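Local coordinates for protein ceramide very long chain fatty acid hydroxylase SCS7 (Saccharomyces cerevisiae, PDB 4ZR1) that hydroxylates sphingolipid-associated very long chain fatty acids in the endoplasmic reticulum membrane, probably at C-2 of the ceramide acyl chain, with a likely two-zinc centre and electrons from cytochrome b5, at residues Y256-L261 with P283-K288; H51-L56 with K71-D76; T26-E31 with I78-H83. One frame throughout, in Å; residues are numbered along the deposited sequence.

Interaction 1: Y256-L261 with P283-K288; sequences YKNYQL and PLSKMK
Asn258 and Ser285 carry the side-chain hydrogen bonding between two irregular segments. The amide of Asn258 reaches across to 283-288, and its ND2 donates a hydrogen bond to Pro283 O at 2.7 Å. The donor does not sit on a carbonyl lone pair; it lies above the carbonyl plane, about 40° out of it. Ser285 turns its CB toward 256-261 and puts OG beside the backbone of the turn. Tyr259 N donates a weak hydrogen bond to this OG over 3.3 Å. Ser285 N in turn gives a weak bond to Lys257 O, and the same carbonyl is approached by Leu284 CA at 3.3 Å in a CA-H...O contact. Alongside, Leu284 CD2 packs on Lys257 CG, the two side chains crossing at about a right angle.

A second shell fixes the amide. With CG anti to the backbone N (chi1 -163°), Asn258 OD1 points forward along the chain and accepts from Gln260 N at 2.7 Å. This is an Asx turn, with the donor in the carbonyl plane. Replacing Asn258 by an alanine is likely to leave Gln260 N and Pro283 O without these partners and the Asx turn without its side-chain bond. Beyond the turn, the Tyr259 ring stacks on His79 and lies about 4 Å from the side chains of the zinc ligands His155 and His178. Lys257 NZ is bonded to Lys30 O. The chemistry is thus mainly polar and uncharged: one amide uses both its ends, holding its own turn and gripping segment 283-288.

Interaction 2: H51-L56 with K71-D76; sequences HKFLDL and KDFYVD
The rings of Phe53 and Phe73 meet as an offset edge-to-face pair. Phe53 presents its edge to the face of Phe73, with ring centroids 5.7 Å apart and planes at 87°. Phe53 CD1 and Phe73 CE2 make the closest approach at 3.8 Å. On one face of the Phe53 ring lies its neighbour Leu54, with CG offset toward the rim. The edge of Phe73 is used differently: two backbone carbonyl oxygens lie at it, near the ring plane. Both His51 O and Lys52 O lie 3.5 Å from Phe73 CZ.

Helix 71-78 supplies Phe73 and Tyr74, while 51-56 leaves the end of helix 44-51. Lys52 is the first residue to depart from helical geometry there, and its positive phi takes the chain out of the helix. Phe53 follows with CG anti to the backbone N (chi1 -175°), and its ring reaches in to the helix. Its CZ also comes 4.2 Å from Tyr74 CD1. The Tyr74 ring stacks on Phe167, and its OH is bonded to His170, so this side of helix 71-78 is tied to helix 164-179.

The contact belongs to a wider aromatic cluster. Phe69 meets both phenylalanine rings, and Tyr289 meets Phe73 edge to face. No hydrogen bond joins the two segments. Cohesion comes from buried apolar surface and from ring edges, whose slightly positive hydrogens probably suit both the pi face of Phe73 and the carbonyl oxygens at its rim.

Interaction 3: T26-E31 with I78-H83; sequences TTFVKE and IHRPRH
The loop leaving helix 71-78 runs beside the zinc site, and here it meets the N-terminal strip 26-31. Arg80 makes the polar joint with Thr26. Its NE donates to Thr26 O at 2.5 Å, a shortness not to be read as strength at this resolution. NH1 adds a weak bond to the same oxygen at 3.1 Å. One backbone carbonyl is therefore held by two nitrogens along an edge of the guanidinium. The fit is not flat: the NE donor is tilted 27° from the carbonyl plane. The bend of the arginine chain at chi3 (61°) turns this edge toward the oxygen. NH2 is left for a salt bridge with Glu290, so Arg80 also ties in strand 289-290 near the C-terminus.

Arg82 meets the same threonine in another way. Thr26 CG2 lies over one face of the Arg82 guanidinium, 3.6 Å from NH2. That NH2 forms a salt bridge with Asp47 on helix 44-51. The methyl thus packs on the flat of one arginine while the carbonyl takes the edge of the other.

In the fold, this contact sets a segment near the start of the model, in what is inferred to be the cytoplasmic part, against the linker between helix 71-78 and transmembrane helix 106-125. Two residues further along the strip, Phe28 turns its ring to the loop. His79 O lies at the ring edge, 3.4 Å from Phe28 CE1. Phe28 CZ touches Arg80 CG at 3.9 Å, and Pro81 CD adds apolar contact with CE1. The imidazole of His79 leads away from 26-31. Its ND1 is bonded to Val75 O, and its ring meets those of His155 and His178, two ligands of zinc.

Overall arrangement
All three contacts lie in the part inferred to be cytoplasmic. Interactions 1 and 3 are the closest pair, with centres about 9 Å apart. Tyr256 O and Val29 N meet at 3.0 Å, probably in a hydrogen bond. Interactions 1 and 2 have centres about 16 Å apart but touch through Lys288 N and Asp76 OD2 at 2.6 Å. Interactions 2 and 3 lie about 13 Å apart between centres; His51 and Phe53 pack on Arg82. In sequence, interaction 2 falls between the segments of interaction 3. A bound zinc ion is about 5 Å from the Tyr259 side chain and about 6 Å from that of His79. For Tyr74 of interaction 2 the distance is about 12 Å.

Interaction 1: Y256-L261 with P283-K288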
# COMPACT_ATOMS: atom_id res chain seq x y z
N TYR A 256 10.03 -7.76 0.09
CA TYR A 256 11.45 -8.06 0.21
C TYR A 256 11.97 -9.11 -0.77
O TYR A 256 13.02 -9.70 -0.53
CB TYR A 256 11.77 -8.52 1.63
CG TYR A 256 11.27 -7.59 2.71
CD1 TYR A 256 12.03 -6.49 3.12
CD2 TYR A 256 10.05 -7.81 3.33
CE1 TYR A 256 11.57 -5.64 4.11
CE2 TYR A 256 9.59 -6.97 4.31
CZ TYR A 256 10.35 -5.89 4.70
OH TYR A 256 9.87 -5.07 5.69
N LYS A 257 11.26 -9.34 -1.87
CA LYS A 257 11.70 -10.32 -2.85
C LYS A 257 11.31 -9.94 -4.28
O LYS A 257 12.16 -9.90 -5.18
CB LYS A 257 11.15 -11.70 -2.51
CG LYS A 257 11.55 -12.80 -3.47
CD LYS A 257 11.09 -14.15 -2.95
CE LYS A 257 11.54 -15.29 -3.84
NZ LYS A 257 11.10 -16.59 -3.28
N ASN A 258 10.02 -9.66 -4.48
CA ASN A 258 9.51 -9.33 -5.81
C ASN A 258 8.24 -8.48 -5.73
O ASN A 258 7.21 -8.95 -5.25
CB ASN A 258 9.23 -10.62 -6.60
CG ASN A 258 9.09 -10.38 -8.10
OD1 ASN A 258 8.48 -9.40 -8.54
ND2 ASN A 258 9.67 -11.27 -8.90
N TYR A 259 8.32 -7.24 -6.20
CA TYR A 259 7.16 -6.35 -6.22
C TYR A 259 6.56 -6.24 -7.62
O TYR A 259 5.80 -5.31 -7.92
CB TYR A 259 7.52 -4.95 -5.68
CG TYR A 259 8.57 -4.18 -6.46
CD1 TYR A 259 9.92 -4.39 -6.25
CD2 TYR A 259 8.20 -3.21 -7.39
CE1 TYR A 259 10.88 -3.68 -6.95
CE2 TYR A 259 9.15 -2.48 -8.09
CZ TYR A 259 10.49 -2.73 -7.87
OH TYR A 259 11.43 -2.01 -8.58
N GLN A 260 6.90 -7.19 -8.49
CA GLN A 260 6.23 -7.33 -9.78
C GLN A 260 5.15 -8.41 -9.66
O GLN A 260 4.40 -8.67 -10.61
CB GLN A 260 7.21 -7.67 -10.90
CG GLN A 260 7.99 -6.49 -11.42
CD GLN A 260 9.12 -6.08 -10.50
OE1 GLN A 260 9.92 -6.91 -10.05
NE2 GLN A 260 9.19 -4.79 -10.20
N LEU A 261 5.07 -9.02 -8.48
CA LEU A 261 4.10 -10.05 -8.17
C LEU A 261 3.49 -9.85 -6.78
O LEU A 261 3.91 -8.96 -6.04
CB LEU A 261 4.75 -11.43 -8.25
CG LEU A 261 5.43 -11.81 -9.56
CD1 LEU A 261 6.22 -13.08 -9.35
CD2 LEU A 261 4.42 -11.98 -10.68
N PRO A 283 11.45 -15.01 -9.28
CA PRO A 283 12.74 -14.32 -9.33
C PRO A 283 12.80 -13.15 -8.36
O PRO A 283 11.76 -12.67 -7.90
CB PRO A 283 12.82 -13.82 -10.78
CG PRO A 283 11.70 -14.50 -11.51
CD PRO A 283 10.66 -14.78 -10.50
N LEU A 284 14.01 -12.68 -8.07
CA LEU A 284 14.17 -11.42 -7.34
C LEU A 284 13.87 -10.26 -8.29
O LEU A 284 13.86 -10.42 -9.52
CB LEU A 284 15.58 -11.29 -6.78
CG LEU A 284 16.08 -12.41 -5.86
CD1 LEU A 284 17.50 -12.12 -5.38
CD2 LEU A 284 15.15 -12.60 -4.68
N SER A 285 13.60 -9.08 -7.73
CA SER A 285 13.40 -7.90 -8.56
C SER A 285 14.76 -7.29 -8.91
O SER A 285 15.75 -7.48 -8.19
CB SER A 285 12.50 -6.89 -7.85
OG SER A 285 11.14 -7.31 -7.90
N LYS A 286 14.82 -6.57 -10.04
CA LYS A 286 16.11 -6.08 -10.52
C LYS A 286 16.55 -4.88 -9.71
O LYS A 286 15.74 -4.07 -9.29
CB LYS A 286 16.04 -5.75 -12.02
CG LYS A 286 15.09 -4.63 -12.44
CD LYS A 286 14.93 -4.60 -13.97
CE LYS A 286 14.07 -3.44 -14.46
NZ LYS A 286 14.77 -2.13 -14.36
N MET A 287 17.86 -4.79 -9.46
CA MET A 287 18.43 -3.67 -8.73
C MET A 287 19.31 -2.89 -9.70
O MET A 287 20.54 -2.92 -9.61
CB MET A 287 19.24 -4.14 -7.52
CG MET A 287 18.59 -5.30 -6.75
SD MET A 287 19.36 -5.62 -5.14
CE MET A 287 19.07 -7.37 -4.94
N LYS A 288 18.65 -2.19 -10.63
CA LYS A 288 19.28 -1.57 -11.79
C LYS A 288 20.40 -0.59 -11.46
O LYS A 288 21.40 -0.52 -12.18
CB LYS A 288 18.21 -0.86 -12.64
CG LYS A 288 18.58 -0.71 -14.11
CD LYS A 288 17.48 0.00 -14.86
CE LYS A 288 17.67 -0.10 -16.36
NZ LYS A 288 16.38 0.06 -17.09

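Interaction 2: H51-L56 with K71-D76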
# COMPACT_ATOMS: atom_id res chain seq x y z
N HIS A 51 23.92 5.07 -1.87
CA HIS A 51 22.95 4.90 -2.96
C HIS A 51 22.61 6.22 -3.66
O HIS A 51 21.99 6.21 -4.73
CB HIS A 51 21.68 4.24 -2.43
CG HIS A 51 21.91 2.92 -1.77
ND1 HIS A 51 22.20 1.77 -2.48
CD2 HIS A 51 21.90 2.56 -0.47
CE1 HIS A 51 22.36 0.76 -1.65
NE2 HIS A 51 22.19 1.21 -0.42
N LYS A 52 23.02 7.34 -3.06
CA LYS A 52 22.85 8.66 -3.66
C LYS A 52 21.38 8.94 -4.00
O LYS A 52 21.06 9.44 -5.07
CB LYS A 52 23.72 8.80 -4.92
CG LYS A 52 25.22 8.90 -4.64
CD LYS A 52 26.00 9.40 -5.86
CE LYS A 52 26.55 10.81 -5.64
NZ LYS A 52 27.00 11.48 -6.90
N PHE A 53 20.50 8.61 -3.06
CA PHE A 53 19.06 8.71 -3.30
C PHE A 53 18.39 9.77 -2.43
O PHE A 53 18.37 10.95 -2.78
CB PHE A 53 18.42 7.34 -3.07
CG PHE A 53 16.96 7.29 -3.40
CD1 PHE A 53 16.49 7.75 -4.62
CD2 PHE A 53 16.05 6.72 -2.52
CE1 PHE A 53 15.14 7.69 -4.93
CE2 PHE A 53 14.70 6.65 -2.83
CZ PHE A 53 14.24 7.14 -4.03
N LEU A 54 17.81 9.36 -1.31
CA LEU A 54 17.21 10.30 -0.38
C LEU A 54 17.95 10.29 0.95
O LEU A 54 18.41 9.25 1.43
CB LEU A 54 15.73 9.98 -0.16
CG LEU A 54 14.77 10.08 -1.35
CD1 LEU A 54 13.41 9.55 -0.94
CD2 LEU A 54 14.64 11.51 -1.87
N ASP A 55 18.06 11.47 1.55
CA ASP A 55 18.66 11.60 2.87
C ASP A 55 17.55 11.48 3.90
O ASP A 55 16.77 12.41 4.09
CB ASP A 55 19.40 12.93 2.98
CG ASP A 55 20.07 13.14 4.33
OD1 ASP A 55 20.07 12.20 5.16
OD2 ASP A 55 20.61 14.25 4.56
N LEU A 56 17.49 10.32 4.55
CA LEU A 56 16.46 10.06 5.57
C LEU A 56 16.43 11.07 6.70
O LEU A 56 15.42 11.20 7.39
CB LEU A 56 16.66 8.68 6.18
CG LEU A 56 16.14 7.46 5.42
CD1 LEU A 56 16.34 6.18 6.23
CD2 LEU A 56 14.68 7.65 5.09
N LYS A 71 13.27 8.65 -13.97
CA LYS A 71 12.25 7.70 -13.53
C LYS A 71 12.80 6.33 -13.13
O LYS A 71 12.44 5.80 -12.08
CB LYS A 71 11.22 7.53 -14.64
CG LYS A 71 10.18 6.45 -14.38
CD LYS A 71 10.00 5.57 -15.61
CE LYS A 71 11.18 4.65 -15.80
NZ LYS A 71 11.07 3.80 -17.02
N ASP A 72 13.66 5.75 -13.96
CA ASP A 72 14.15 4.40 -13.70
C ASP A 72 14.92 4.32 -12.38
O ASP A 72 14.92 3.28 -11.72
CB ASP A 72 15.04 3.92 -14.85
CG ASP A 72 14.23 3.38 -16.01
OD1 ASP A 72 13.83 2.20 -15.94
OD2 ASP A 72 14.00 4.11 -16.99
N PHE A 73 15.56 5.41 -12.00
CA PHE A 73 16.33 5.45 -10.77
C PHE A 73 15.42 5.59 -9.56
O PHE A 73 15.61 4.91 -8.54
CB PHE A 73 17.33 6.60 -10.81
CG PHE A 73 18.14 6.75 -9.56
CD1 PHE A 73 19.01 5.74 -9.16
CD2 PHE A 73 18.03 7.90 -8.78
CE1 PHE A 73 19.76 5.88 -8.01
CE2 PHE A 73 18.78 8.04 -7.62
CZ PHE A 73 19.65 7.03 -7.23
N TYR A 74 14.43 6.47 -9.68
CA TYR A 74 13.44 6.62 -8.62
C TYR A 74 12.72 5.31 -8.31
O TYR A 74 12.58 4.94 -7.14
CB TYR A 74 12.42 7.70 -9.00
CG TYR A 74 11.22 7.65 -8.11
CD1 TYR A 74 11.25 8.20 -6.83
CD2 TYR A 74 10.05 7.02 -8.52
CE1 TYR A 74 10.15 8.14 -5.99
CE2 TYR A 74 8.94 6.95 -7.69
CZ TYR A 74 9.00 7.51 -6.43
OH TYR A 74 7.89 7.44 -5.62
N VAL A 75 12.26 4.60 -9.35
CA VAL A 75 11.49 3.36 -9.13
C VAL A 75 12.39 2.26 -8.60
O VAL A 75 11.96 1.44 -7.80
CB VAL A 75 10.78 2.85 -10.43
CG1 VAL A 75 9.85 3.91 -10.99
CG2 VAL A 75 11.77 2.42 -11.49
N ASP A 76 13.65 2.25 -9.02
CA ASP A 76 14.57 1.22 -8.56
C ASP A 76 14.89 1.43 -7.09
O ASP A 76 15.12 0.48 -6.35
CB ASP A 76 15.85 1.23 -9.39
CG ASP A 76 16.76 0.07 -9.05
OD1 ASP A 76 17.67 0.25 -8.21
OD2 ASP A 76 16.55 -1.03 -9.61

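Interaction 3: T26-E31 with I78-H83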
# COMPACT_ATOMS: atom_id res chain seq x y z
N THR A 26 18.43 -3.06 1.49
CA THR A 26 18.13 -2.64 0.12
C THR A 26 18.28 -3.78 -0.87
O THR A 26 18.01 -3.61 -2.06
CB THR A 26 19.03 -1.47 -0.32
OG1 THR A 26 20.39 -1.91 -0.39
CG2 THR A 26 18.92 -0.31 0.65
N THR A 27 18.73 -4.93 -0.40
CA THR A 27 18.96 -6.07 -1.27
C THR A 27 17.87 -7.11 -1.05
O THR A 27 17.69 -7.63 0.05
CB THR A 27 20.35 -6.72 -1.04
OG1 THR A 27 20.44 -7.24 0.29
CG2 THR A 27 21.46 -5.69 -1.25
N PHE A 28 17.13 -7.39 -2.12
CA PHE A 28 16.08 -8.39 -2.11
C PHE A 28 16.65 -9.77 -1.79
O PHE A 28 17.79 -10.06 -2.12
CB PHE A 28 15.36 -8.39 -3.47
CG PHE A 28 14.76 -7.05 -3.83
CD1 PHE A 28 13.91 -6.39 -2.96
CD2 PHE A 28 15.09 -6.43 -5.03
CE1 PHE A 28 13.37 -5.15 -3.29
CE2 PHE A 28 14.55 -5.19 -5.37
CZ PHE A 28 13.69 -4.55 -4.49
N VAL A 29 15.85 -10.61 -1.13
CA VAL A 29 16.30 -11.94 -0.75
C VAL A 29 15.36 -13.02 -1.29
O VAL A 29 14.16 -12.77 -1.45
CB VAL A 29 16.42 -12.09 0.79
CG1 VAL A 29 17.41 -13.19 1.14
CG2 VAL A 29 16.86 -10.79 1.42
N LYS A 30 15.89 -14.21 -1.58
CA LYS A 30 15.07 -15.28 -2.11
C LYS A 30 14.17 -15.79 -1.00
O LYS A 30 13.07 -16.27 -1.26
CB LYS A 30 15.91 -16.43 -2.68
CG LYS A 30 15.96 -17.67 -1.80
CD LYS A 30 17.04 -18.61 -2.23
CE LYS A 30 17.88 -19.04 -1.05
NZ LYS A 30 19.14 -19.67 -1.51
N GLU A 31 14.63 -15.67 0.24
CA GLU A 31 13.85 -16.09 1.40
C GLU A 31 13.94 -15.02 2.48
O GLU A 31 15.01 -14.46 2.72
CB GLU A 31 14.31 -17.46 1.91
CG GLU A 31 13.14 -18.37 2.23
CD GLU A 31 12.53 -19.01 0.99
OE1 GLU A 31 13.29 -19.43 0.09
OE2 GLU A 31 11.28 -19.06 0.91
N ILE A 78 13.17 3.53 -4.65
CA ILE A 78 12.06 3.68 -3.71
C ILE A 78 11.53 2.32 -3.22
O ILE A 78 10.96 2.24 -2.13
CB ILE A 78 10.88 4.47 -4.34
CG1 ILE A 78 9.98 5.06 -3.27
CG2 ILE A 78 10.07 3.58 -5.29
CD1 ILE A 78 10.64 6.13 -2.44
N HIS A 79 11.73 1.27 -4.02
CA HIS A 79 11.26 -0.07 -3.66
C HIS A 79 12.35 -0.89 -2.98
O HIS A 79 12.15 -2.06 -2.64
CB HIS A 79 10.74 -0.81 -4.90
CG HIS A 79 9.57 -0.16 -5.56
ND1 HIS A 79 9.69 0.58 -6.72
CD2 HIS A 79 8.26 -0.12 -5.22
CE1 HIS A 79 8.50 1.04 -7.06
NE2 HIS A 79 7.62 0.64 -6.17
N ARG A 80 13.52 -0.30 -2.76
CA ARG A 80 14.53 -0.96 -1.96
C ARG A 80 14.43 -0.39 -0.55
O ARG A 80 14.77 0.77 -0.33
CB ARG A 80 15.91 -0.79 -2.57
CG ARG A 80 15.99 -1.40 -3.97
CD ARG A 80 17.34 -1.23 -4.62
NE ARG A 80 18.39 -1.88 -3.84
CZ ARG A 80 19.65 -1.97 -4.23
NH1 ARG A 80 20.55 -2.57 -3.46
NH2 ARG A 80 20.02 -1.45 -5.39
N PRO A 81 13.93 -1.20 0.39
CA PRO A 81 13.45 -0.68 1.68
C PRO A 81 14.54 -0.17 2.62
O PRO A 81 15.66 -0.67 2.64
CB PRO A 81 12.73 -1.88 2.30
CG PRO A 81 13.32 -3.08 1.63
CD PRO A 81 13.63 -2.64 0.24
N ARG A 82 14.18 0.84 3.41
CA ARG A 82 15.01 1.29 4.50
C ARG A 82 14.17 1.25 5.77
O ARG A 82 13.00 0.87 5.74
CB ARG A 82 15.54 2.71 4.25
CG ARG A 82 15.55 3.14 2.79
CD ARG A 82 16.70 2.53 1.99
NE ARG A 82 16.58 2.86 0.58
CZ ARG A 82 17.60 3.22 -0.19
NH1 ARG A 82 17.41 3.51 -1.47
NH2 ARG A 82 18.81 3.31 0.33
N HIS A 83 14.77 1.63 6.90
CA HIS A 83 14.04 1.73 8.15
C HIS A 83 14.52 2.94 8.94
O HIS A 83 15.72 3.10 9.19
CB HIS A 83 14.21 0.44 8.98
CG HIS A 83 13.32 0.37 10.18
ND1 HIS A 83 11.94 0.34 10.09
CD2 HIS A 83 13.61 0.33 11.50
CE1 HIS A 83 11.42 0.30 11.30
NE2 HIS A 83 12.41 0.29 12.18